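Local coordinates for protein 2,3-dihydroxybenzoate-AMP ligase (Bacillus subtilis, PDB 1MDB) that belongs to the ANL superfamily of AMP-binding enzymes and holds adenosine monophosphate and 2,3-dihydroxy-benzoic acid in this model, at residues A36-R41 and W51-L56; R62-F67 and I92-R97; R471-I476 and R505-E510. All blocks are in the same frame, centred on the assembly; numbering follows the deposited sequence.

Interaction 1. Residues A36-R41 and W51-L56; sequences AKYGDR and WSYREL
Tyr38 drives its ring edge into the face of Tyr53: Tyr38 CE1 sits over the centre of the Tyr53 ring, 3.5 Å above its plane. With centroids 4.8 Å apart and planes at 81°, the pair is a T-shaped stack. The Tyr38 torsion, chi1 38°, tucks CG between its own backbone N and carbonyl carbon and swings the ring toward Tyr53. The extended Arg41 chain brings NH1 over one face of the Tyr38 ring, toward its rim, and Tyr38 CD2 lies over the centre of the Arg41 guanidinium, 3.2 Å above its plane.

The backbone brings the two segments together beside the rings. Tyr53 N donates to Arg41 O at 3.0 Å, with an N-H...O angle of 141°. Arg54, bent at chi2 and chi3, curls back over the turn, bringing its NE within 3.4 Å of Gly39 CA.

Further out, Tyr53 OH and Arg41 NH1 bond to the carbonyls of Gly251 and Gly250. Ser52 OG accepts from Glu55 N at 3.1 Å. The arrangement is thus an N-capped helix start, Ser52 at the N-cap, docked against the type I turn Tyr38-Arg41 that links helix 27-38 to the edge hairpin 42-52 of the large mixed sheet.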
loop_
_atom_site.group_PDB
_atom_site.type_symbol
_atom_site.label_atom_id
_atom_site.label_comp_id
_atom_site.label_asym_id
_atom_site.label_seq_id
_atom_site.Cartn_x
_atom_site.Cartn_y
_atom_site.Cartn_z
ATOM N N ALA A 36 24.211 8.214 13.230
ATOM C CA ALA A 36 25.190 8.529 14.261
ATOM C C ALA A 36 25.329 7.406 15.290
ATOM O O ALA A 36 26.429 7.143 15.780
ATOM C CB ALA A 36 24.802 9.825 14.960
ATOM N N LYS A 37 24.217 6.749 15.611
ATOM C CA LYS A 37 24.217 5.665 16.589
ATOM C C LYS A 37 24.870 4.363 16.112
ATOM O O LYS A 37 25.752 3.824 16.782
ATOM C CB LYS A 37 22.790 5.370 17.041
ATOM C CG LYS A 37 22.122 6.518 17.777
ATOM C CD LYS A 37 20.788 6.079 18.367
ATOM C CE LYS A 37 20.184 7.165 19.250
ATOM N NZ LYS A 37 18.925 6.712 19.910
ATOM N N TYR A 38 24.443 3.858 14.959
ATOM C CA TYR A 38 24.992 2.609 14.436
ATOM C C TYR A 38 25.290 2.653 12.942
ATOM O O TYR A 38 24.829 1.807 12.171
ATOM C CB TYR A 38 24.025 1.474 14.754
ATOM C CG TYR A 38 22.561 1.853 14.629
ATOM C CD1 TYR A 38 21.982 2.072 13.383
ATOM C CD2 TYR A 38 21.741 1.942 15.761
ATOM C CE1 TYR A 38 20.619 2.364 13.260
ATOM C CE2 TYR A 38 20.374 2.233 15.650
ATOM C CZ TYR A 38 19.823 2.440 14.392
ATOM O OH TYR A 38 18.477 2.706 14.251
ATOM N N GLY A 39 26.091 3.636 12.548
ATOM C CA GLY A 39 26.435 3.812 11.152
ATOM C C GLY A 39 26.861 2.593 10.361
ATOM O O GLY A 39 26.546 2.485 9.173
ATOM N N ASP A 40 27.576 1.672 10.997
ATOM C CA ASP A 40 28.041 0.486 10.295
ATOM C C ASP A 40 26.981 -0.579 10.048
ATOM O O ASP A 40 27.170 -1.447 9.204
ATOM C CB ASP A 40 29.229 -0.133 11.031
ATOM C CG ASP A 40 30.533 0.065 10.288
ATOM O OD1 ASP A 40 30.529 0.778 9.261
ATOM O OD2 ASP A 40 31.559 -0.489 10.733
ATOM N N ARG A 41 25.873 -0.533 10.777
ATOM C CA ARG A 41 24.829 -1.525 10.541
ATOM C C ARG A 41 24.364 -1.432 9.100
ATOM O O ARG A 41 24.284 -0.339 8.535
ATOM C CB ARG A 41 23.607 -1.289 11.418
ATOM C CG ARG A 41 23.776 -1.567 12.878
ATOM C CD ARG A 41 22.402 -1.532 13.532
ATOM N NE ARG A 41 22.504 -1.403 14.975
ATOM C CZ ARG A 41 21.465 -1.271 15.789
ATOM N NH1 ARG A 41 20.236 -1.250 15.299
ATOM N NH2 ARG A 41 21.661 -1.151 17.094
ATOM N N TRP A 51 24.201 -1.293 2.083
ATOM C CA TRP A 51 24.385 0.116 2.431
ATOM C C TRP A 51 24.210 0.275 3.929
ATOM O O TRP A 51 23.170 -0.087 4.483
ATOM C CB TRP A 51 23.351 1.015 1.728
ATOM C CG TRP A 51 23.717 1.474 0.352
ATOM C CD1 TRP A 51 24.780 1.062 -0.394
ATOM C CD2 TRP A 51 22.988 2.404 -0.465
ATOM N NE1 TRP A 51 24.759 1.668 -1.624
ATOM C CE2 TRP A 51 23.670 2.499 -1.696
ATOM C CE3 TRP A 51 21.823 3.162 -0.276
ATOM C CZ2 TRP A 51 23.227 3.322 -2.742
ATOM C CZ3 TRP A 51 21.379 3.980 -1.314
ATOM C CH2 TRP A 51 22.082 4.052 -2.532
ATOM N N SER A 52 25.226 0.811 4.588
ATOM C CA SER A 52 25.161 1.033 6.022
ATOM C C SER A 52 24.333 2.284 6.254
ATOM O O SER A 52 24.102 3.055 5.325
ATOM C CB SER A 52 26.563 1.262 6.579
ATOM O OG SER A 52 27.156 2.385 5.948
ATOM N N TYR A 53 23.905 2.490 7.492
ATOM C CA TYR A 53 23.117 3.660 7.838
ATOM C C TYR A 53 23.913 4.936 7.596
ATOM O O TYR A 53 23.363 5.939 7.137
ATOM C CB TYR A 53 22.673 3.599 9.302
ATOM C CG TYR A 53 21.426 2.763 9.546
ATOM C CD1 TYR A 53 21.491 1.374 9.613
ATOM C CD2 TYR A 53 20.178 3.371 9.701
ATOM C CE1 TYR A 53 20.340 0.604 9.831
ATOM C CE2 TYR A 53 19.017 2.610 9.918
ATOM C CZ TYR A 53 19.109 1.231 9.980
ATOM O OH TYR A 53 17.971 0.478 10.168
ATOM N N ARG A 54 25.210 4.895 7.901
ATOM C CA ARG A 54 26.074 6.064 7.702
ATOM C C ARG A 54 26.157 6.344 6.205
ATOM O O ARG A 54 26.092 7.491 5.761
ATOM C CB ARG A 54 27.477 5.790 8.247
ATOM C CG ARG A 54 28.305 7.046 8.504
ATOM C CD ARG A 54 28.020 7.632 9.888
ATOM N NE ARG A 54 28.346 6.673 10.945
ATOM C CZ ARG A 54 28.248 6.922 12.249
ATOM N NH1 ARG A 54 27.828 8.109 12.672
ATOM N NH2 ARG A 54 28.568 5.984 13.133
ATOM N N GLU A 55 26.304 5.271 5.438
ATOM C CA GLU A 55 26.385 5.347 3.987
ATOM C C GLU A 55 25.184 6.100 3.405
ATOM O O GLU A 55 25.346 7.075 2.669
ATOM C CB GLU A 55 26.447 3.930 3.420
ATOM C CG GLU A 55 26.138 3.805 1.943
ATOM C CD GLU A 55 27.363 3.514 1.107
ATOM O OE1 GLU A 55 28.343 2.971 1.659
ATOM O OE2 GLU A 55 27.340 3.813 -0.107
ATOM N N LEU A 56 23.980 5.636 3.738
ATOM C CA LEU A 56 22.756 6.261 3.258
ATOM C C LEU A 56 22.727 7.727 3.687
ATOM O O LEU A 56 22.360 8.607 2.909
ATOM C CB LEU A 56 21.539 5.520 3.826
ATOM C CG LEU A 56 20.151 6.073 3.486
ATOM C CD1 LEU A 56 19.967 6.153 1.974
ATOM C CD2 LEU A 56 19.090 5.167 4.110
#

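Interaction 2. Residues R62-F67 and I92-R97; sequences RLAAGF and IFALFR
The Phe67 ring meets Leu95 and Ala94 obliquely, neither squarely over a face nor at an edge, while one of its faces is covered from within its own helix by Leu63 CG, 3.7 Å above the plane and displaced toward the rim. Phe67 CD1 lies 3.7 Å from Leu95 CD2, the two side chains crossing at about a right angle. The contact follows from the Phe67 torsion: at chi1 -80° CG is anti to the carbonyl carbon, which carries the CD1-CE1 side of the ring toward helix 92-97. Ala94 CB then approaches Phe67 CE1 at 3.8 Å.

Ala94 CB is the central contact of the interface. It also lies 3.7 Å from Leu63 CG, so Leu63, Ala64 and Phe67 all border one methyl group. Ala64 and Ala94 bring the backbones together, their CA atoms being 4.4 Å apart, and Ala64 CB reaches Ala94 O at 3.6 Å. Such small residues at the crossing agree with the 8.1 Å between the axes of segments 62-67 and 92-97. The contacts between side chains are all apolar, and every touching residue is buried.

Next to this patch, Arg97 forms salt bridges with Asp57 and Asp61, adding a charged link between the same two helices. On the far side of helix 92-97, Phe96 stacks with Phe27, and Phe93 packs on helix 27-38. Segments 62-67 and 92-97 cross at a signed angle of -64°, a close, alanine-mediated helix-helix packing that joins helices 53-70 and 86-98 in the large AMP-binding domain of the ANL fold.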
loop_
_atom_site.group_PDB
_atom_site.type_symbol
_atom_site.label_atom_id
_atom_site.label_comp_id
_atom_site.label_asym_id
_atom_site.label_seq_id
_atom_site.Cartn_x
_atom_site.Cartn_y
_atom_site.Cartn_z
ATOM N N ARG A 62 25.034 14.392 0.236
ATOM C CA ARG A 62 25.688 14.677 -1.027
ATOM C C ARG A 62 24.715 14.777 -2.195
ATOM O O ARG A 62 24.960 15.523 -3.144
ATOM C CB ARG A 62 26.755 13.616 -1.316
ATOM C CG ARG A 62 27.956 13.669 -0.368
ATOM C CD ARG A 62 29.000 12.601 -0.712
ATOM N NE ARG A 62 29.598 12.782 -2.035
ATOM C CZ ARG A 62 30.449 13.755 -2.351
ATOM N NH1 ARG A 62 30.810 14.643 -1.438
ATOM N NH2 ARG A 62 30.945 13.838 -3.580
ATOM N N LEU A 63 23.608 14.036 -2.137
ATOM C CA LEU A 63 22.637 14.088 -3.229
ATOM C C LEU A 63 21.773 15.339 -3.103
ATOM O O LEU A 63 21.459 15.992 -4.095
ATOM C CB LEU A 63 21.751 12.833 -3.238
ATOM C CG LEU A 63 20.682 12.762 -4.343
ATOM C CD1 LEU A 63 21.348 12.898 -5.711
ATOM C CD2 LEU A 63 19.918 11.448 -4.265
ATOM N N ALA A 64 21.395 15.677 -1.879
ATOM C CA ALA A 64 20.580 16.861 -1.650
ATOM C C ALA A 64 21.288 18.067 -2.262
ATOM O O ALA A 64 20.659 18.922 -2.894
ATOM C CB ALA A 64 20.367 17.073 -0.153
ATOM N N ALA A 65 22.606 18.124 -2.087
ATOM C CA ALA A 65 23.387 19.229 -2.628
ATOM C C ALA A 65 23.303 19.209 -4.142
ATOM O O ALA A 65 23.183 20.259 -4.778
ATOM C CB ALA A 65 24.842 19.126 -2.168
ATOM N N GLY A 66 23.356 18.011 -4.725
ATOM C CA GLY A 66 23.259 17.902 -6.171
ATOM C C GLY A 66 21.895 18.354 -6.670
ATOM O O GLY A 66 21.794 19.057 -7.672
ATOM N N PHE A 67 20.846 17.933 -5.971
ATOM C CA PHE A 67 19.476 18.307 -6.314
ATOM C C PHE A 67 19.354 19.829 -6.248
ATOM O O PHE A 67 18.816 20.453 -7.153
ATOM C CB PHE A 67 18.472 17.688 -5.319
ATOM C CG PHE A 67 18.135 16.227 -5.581
ATOM C CD1 PHE A 67 17.604 15.434 -4.561
ATOM C CD2 PHE A 67 18.302 15.662 -6.841
ATOM C CE1 PHE A 67 17.243 14.097 -4.796
ATOM C CE2 PHE A 67 17.942 14.322 -7.089
ATOM C CZ PHE A 67 17.414 13.542 -6.068
ATOM N N ILE A 92 14.803 9.735 -1.682
ATOM C CA ILE A 92 13.809 10.372 -0.821
ATOM C C ILE A 92 14.394 11.152 0.369
ATOM O O ILE A 92 13.930 12.243 0.667
ATOM C CB ILE A 92 12.731 9.371 -0.289
ATOM C CG1 ILE A 92 13.333 8.412 0.738
ATOM C CG2 ILE A 92 12.108 8.610 -1.449
ATOM C CD1 ILE A 92 12.269 7.595 1.456
ATOM N N PHE A 93 15.402 10.609 1.049
ATOM C CA PHE A 93 15.969 11.325 2.186
ATOM C C PHE A 93 16.711 12.594 1.747
ATOM O O PHE A 93 16.829 13.545 2.518
ATOM C CB PHE A 93 16.878 10.399 3.027
ATOM C CG PHE A 93 16.111 9.515 3.981
ATOM C CD1 PHE A 93 15.710 8.239 3.604
ATOM C CD2 PHE A 93 15.716 9.997 5.225
ATOM C CE1 PHE A 93 14.919 7.458 4.449
ATOM C CE2 PHE A 93 14.925 9.228 6.077
ATOM C CZ PHE A 93 14.526 7.958 5.690
ATOM N N ALA A 94 17.204 12.605 0.515
ATOM C CA ALA A 94 17.879 13.781 -0.020
ATOM C C ALA A 94 16.793 14.831 -0.259
ATOM O O ALA A 94 16.964 16.014 0.057
ATOM C CB ALA A 94 18.572 13.445 -1.336
ATOM N N LEU A 95 15.677 14.393 -0.832
ATOM C CA LEU A 95 14.565 15.302 -1.080
ATOM C C LEU A 95 14.045 15.783 0.266
ATOM O O LEU A 95 13.730 16.957 0.438
ATOM C CB LEU A 95 13.459 14.593 -1.855
ATOM C CG LEU A 95 13.815 14.299 -3.318
ATOM C CD1 LEU A 95 12.743 13.426 -3.951
ATOM C CD2 LEU A 95 13.957 15.624 -4.080
ATOM N N PHE A 96 13.967 14.865 1.221
ATOM C CA PHE A 96 13.504 15.190 2.562
ATOM C C PHE A 96 14.369 16.280 3.207
ATOM O O PHE A 96 13.842 17.171 3.877
ATOM C CB PHE A 96 13.513 13.927 3.436
ATOM C CG PHE A 96 12.372 12.978 3.163
ATOM C CD1 PHE A 96 12.452 11.648 3.561
ATOM C CD2 PHE A 96 11.206 13.417 2.546
ATOM C CE1 PHE A 96 11.384 10.772 3.351
ATOM C CE2 PHE A 96 10.133 12.540 2.331
ATOM C CZ PHE A 96 10.227 11.224 2.736
ATOM N N ARG A 97 15.687 16.223 2.999
ATOM C CA ARG A 97 16.588 17.222 3.591
ATOM C C ARG A 97 16.587 18.566 2.868
ATOM O O ARG A 97 16.989 19.585 3.434
ATOM C CB ARG A 97 18.021 16.682 3.672
ATOM C CG ARG A 97 18.137 15.411 4.512
ATOM C CD ARG A 97 19.281 15.459 5.501
ATOM N NE ARG A 97 20.202 14.357 5.284
ATOM C CZ ARG A 97 20.530 13.442 6.186
ATOM N NH1 ARG A 97 20.019 13.472 7.406
ATOM N NH2 ARG A 97 21.375 12.485 5.856
#

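Interaction 3. Residues R471-I476 and R505-E510; sequences RSCVFI and RVEFVE
Phe475 and Glu507 leave the sheet on the same face, and the Glu507 methylene lies over the ring: CB is 4.0 Å from the Phe475 ring centroid and 27° off its normal, a CH-pi contact. At the ring edge stands Val509 CG1, 4.0 Å from Phe475 CD2. Glu507 is bent at chi2 (-65°), its carboxylate turning along its own strand to Arg505. This side-on salt bridge puts two hydrogen bonds on one oxygen: Arg505 NE meets the anti lone pair of Glu507 OE2 at 2.7 Å, and Arg505 NH2 reaches OE2 on the syn side, 32° out of the carboxylate plane. OE1 pairs with Lys532. Cys473 SG touches Glu507 CG at 3.6 Å, and helix 522-534 packs against Cys473, Phe475 and Arg505.

On the other face the paired residues are apolar. Val474 CG1 lies 3.7 Å from Val506 CG2, and Ile476 CB as close to Phe508 CD2; helix 485-494 covers Ile476, Val506 and Phe508.

The register is parallel: Val474 N and Ile476 N donate to Arg505 O and Glu507 O, while Arg505 N, Glu507 N and Val509 N donate to Ser472 O, Val474 O and Ile476 O. Strands 469-478 and 505-508, joined through helix 485-494, form a beta-alpha-beta unit of the C-terminal AMP-binding domain.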
loop_
_atom_site.group_PDB
_atom_site.type_symbol
_atom_site.label_atom_id
_atom_site.label_comp_id
_atom_site.label_asym_id
_atom_site.label_seq_id
_atom_site.Cartn_x
_atom_site.Cartn_y
_atom_site.Cartn_z
ATOM N N ARG A 471 -26.645 -8.716 -11.537
ATOM C CA ARG A 471 -26.519 -10.144 -11.281
ATOM C C ARG A 471 -25.099 -10.290 -10.789
ATOM O O ARG A 471 -24.363 -9.308 -10.730
ATOM C CB ARG A 471 -26.736 -10.986 -12.540
ATOM C CG ARG A 471 -28.169 -11.478 -12.682
ATOM C CD ARG A 471 -28.314 -12.437 -13.845
ATOM N NE ARG A 471 -29.719 -12.669 -14.145
ATOM C CZ ARG A 471 -30.432 -13.685 -13.674
ATOM N NH1 ARG A 471 -29.869 -14.585 -12.873
ATOM N NH2 ARG A 471 -31.710 -13.798 -14.005
ATOM N N SER A 472 -24.698 -11.502 -10.442
ATOM C CA SER A 472 -23.352 -11.705 -9.933
ATOM C C SER A 472 -22.520 -12.648 -10.783
ATOM O O SER A 472 -23.006 -13.684 -11.240
ATOM C CB SER A 472 -23.428 -12.256 -8.514
ATOM O OG SER A 472 -23.890 -13.591 -8.544
ATOM N N CYS A 473 -21.253 -12.283 -10.967
ATOM C CA CYS A 473 -20.306 -13.081 -11.743
ATOM C C CYS A 473 -19.052 -13.293 -10.914
ATOM O O CYS A 473 -18.502 -12.333 -10.371
ATOM C CB CYS A 473 -19.921 -12.353 -13.032
ATOM S SG CYS A 473 -18.765 -13.264 -14.090
ATOM N N VAL A 474 -18.606 -14.538 -10.792
ATOM C CA VAL A 474 -17.383 -14.811 -10.040
ATOM C C VAL A 474 -16.274 -15.278 -10.969
ATOM O O VAL A 474 -16.448 -16.230 -11.734
ATOM C CB VAL A 474 -17.580 -15.897 -8.936
ATOM C CG1 VAL A 474 -18.007 -17.236 -9.546
ATOM C CG2 VAL A 474 -16.284 -16.078 -8.177
ATOM N N PHE A 475 -15.135 -14.598 -10.928
ATOM C CA PHE A 475 -14.011 -15.015 -11.757
ATOM C C PHE A 475 -13.202 -15.997 -10.917
ATOM O O PHE A 475 -12.837 -15.709 -9.786
ATOM C CB PHE A 475 -13.157 -13.811 -12.163
ATOM C CG PHE A 475 -13.809 -12.932 -13.188
ATOM C CD1 PHE A 475 -14.847 -12.075 -12.833
ATOM C CD2 PHE A 475 -13.397 -12.974 -14.523
ATOM C CE1 PHE A 475 -15.472 -11.269 -13.790
ATOM C CE2 PHE A 475 -14.013 -12.172 -15.491
ATOM C CZ PHE A 475 -15.051 -11.322 -15.124
ATOM N N ILE A 476 -12.953 -17.172 -11.470
ATOM C CA ILE A 476 -12.205 -18.201 -10.765
ATOM C C ILE A 476 -10.885 -18.510 -11.475
ATOM O O ILE A 476 -10.834 -18.600 -12.705
ATOM C CB ILE A 476 -13.017 -19.517 -10.702
ATOM C CG1 ILE A 476 -14.336 -19.299 -9.949
ATOM C CG2 ILE A 476 -12.183 -20.611 -10.065
ATOM C CD1 ILE A 476 -14.171 -18.992 -8.467
ATOM N N ARG A 505 -23.135 -16.267 -12.595
ATOM C CA ARG A 505 -22.231 -16.638 -13.671
ATOM C C ARG A 505 -20.803 -16.894 -13.202
ATOM O O ARG A 505 -20.313 -16.237 -12.285
ATOM C CB ARG A 505 -22.257 -15.540 -14.729
ATOM C CG ARG A 505 -21.304 -15.751 -15.881
ATOM C CD ARG A 505 -21.667 -14.840 -17.033
ATOM N NE ARG A 505 -20.693 -14.933 -18.109
ATOM C CZ ARG A 505 -20.927 -14.554 -19.362
ATOM N NH1 ARG A 505 -22.111 -14.065 -19.695
ATOM N NH2 ARG A 505 -19.971 -14.651 -20.276
ATOM N N VAL A 506 -20.140 -17.851 -13.843
ATOM C CA VAL A 506 -18.765 -18.207 -13.500
ATOM C C VAL A 506 -17.810 -18.049 -14.683
ATOM O O VAL A 506 -18.051 -18.597 -15.760
ATOM C CB VAL A 506 -18.684 -19.665 -13.009
ATOM C CG1 VAL A 506 -17.232 -20.051 -12.767
ATOM C CG2 VAL A 506 -19.507 -19.832 -11.732
ATOM N N GLU A 507 -16.729 -17.299 -14.478
ATOM C CA GLU A 507 -15.732 -17.087 -15.525
ATOM C C GLU A 507 -14.376 -17.619 -15.075
ATOM O O GLU A 507 -13.874 -17.237 -14.022
ATOM C CB GLU A 507 -15.591 -15.598 -15.852
ATOM C CG GLU A 507 -16.753 -14.978 -16.596
ATOM C CD GLU A 507 -16.939 -15.543 -17.987
ATOM O OE1 GLU A 507 -15.931 -15.864 -18.640
ATOM O OE2 GLU A 507 -18.095 -15.647 -18.438
ATOM N N PHE A 508 -13.790 -18.509 -15.865
ATOM C CA PHE A 508 -12.486 -19.048 -15.519
ATOM C C PHE A 508 -11.389 -18.277 -16.248
ATOM O O PHE A 508 -11.479 -18.035 -17.451
ATOM C CB PHE A 508 -12.414 -20.535 -15.853
ATOM C CG PHE A 508 -13.356 -21.370 -15.045
ATOM C CD1 PHE A 508 -14.579 -21.768 -15.573
ATOM C CD2 PHE A 508 -13.049 -21.705 -13.726
ATOM C CE1 PHE A 508 -15.487 -22.484 -14.798
ATOM C CE2 PHE A 508 -13.948 -22.420 -12.940
ATOM C CZ PHE A 508 -15.171 -22.810 -13.476
ATOM N N VAL A 509 -10.371 -17.862 -15.497
ATOM C CA VAL A 509 -9.247 -17.116 -16.052
ATOM C C VAL A 509 -7.969 -17.625 -15.409
ATOM O O VAL A 509 -8.013 -18.307 -14.382
ATOM C CB VAL A 509 -9.352 -15.597 -15.760
ATOM C CG1 VAL A 509 -10.554 -14.996 -16.492
ATOM C CG2 VAL A 509 -9.448 -15.361 -14.242
ATOM N N GLU A 510 -6.837 -17.278 -16.013
ATOM C CA GLU A 510 -5.536 -17.690 -15.511
ATOM C C GLU A 510 -5.011 -16.714 -14.468
ATOM O O GLU A 510 -4.167 -17.071 -13.652
ATOM C CB GLU A 510 -4.547 -17.805 -16.670
ATOM C CG GLU A 510 -3.131 -18.108 -16.242
ATOM C CD GLU A 510 -2.201 -18.323 -17.418
ATOM O OE1 GLU A 510 -2.159 -17.454 -18.320
ATOM O OE2 GLU A 510 -1.507 -19.365 -17.435
#

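Interactions 1 and 2 share helix 53-70: interaction 1 meets it at its N-terminal turn, and interaction 2 uses residues 62-67 further along it, on the side facing helix 86-98. Their centres are about 17 Å apart and their nearest atoms about 5 Å, so they do not touch. Interaction 3 belongs to the C-terminal AMP-binding region, on the opposite side of the chain's centre; its centre is about 51 Å from that of interaction 1 and 49 Å from that of interaction 2. No residue of the three contacts lines the 2,3-dihydroxy-benzoic acid pocket. That pocket draws on both parts of the chain, since Lys519 of the C-terminal region joins residues such as His234.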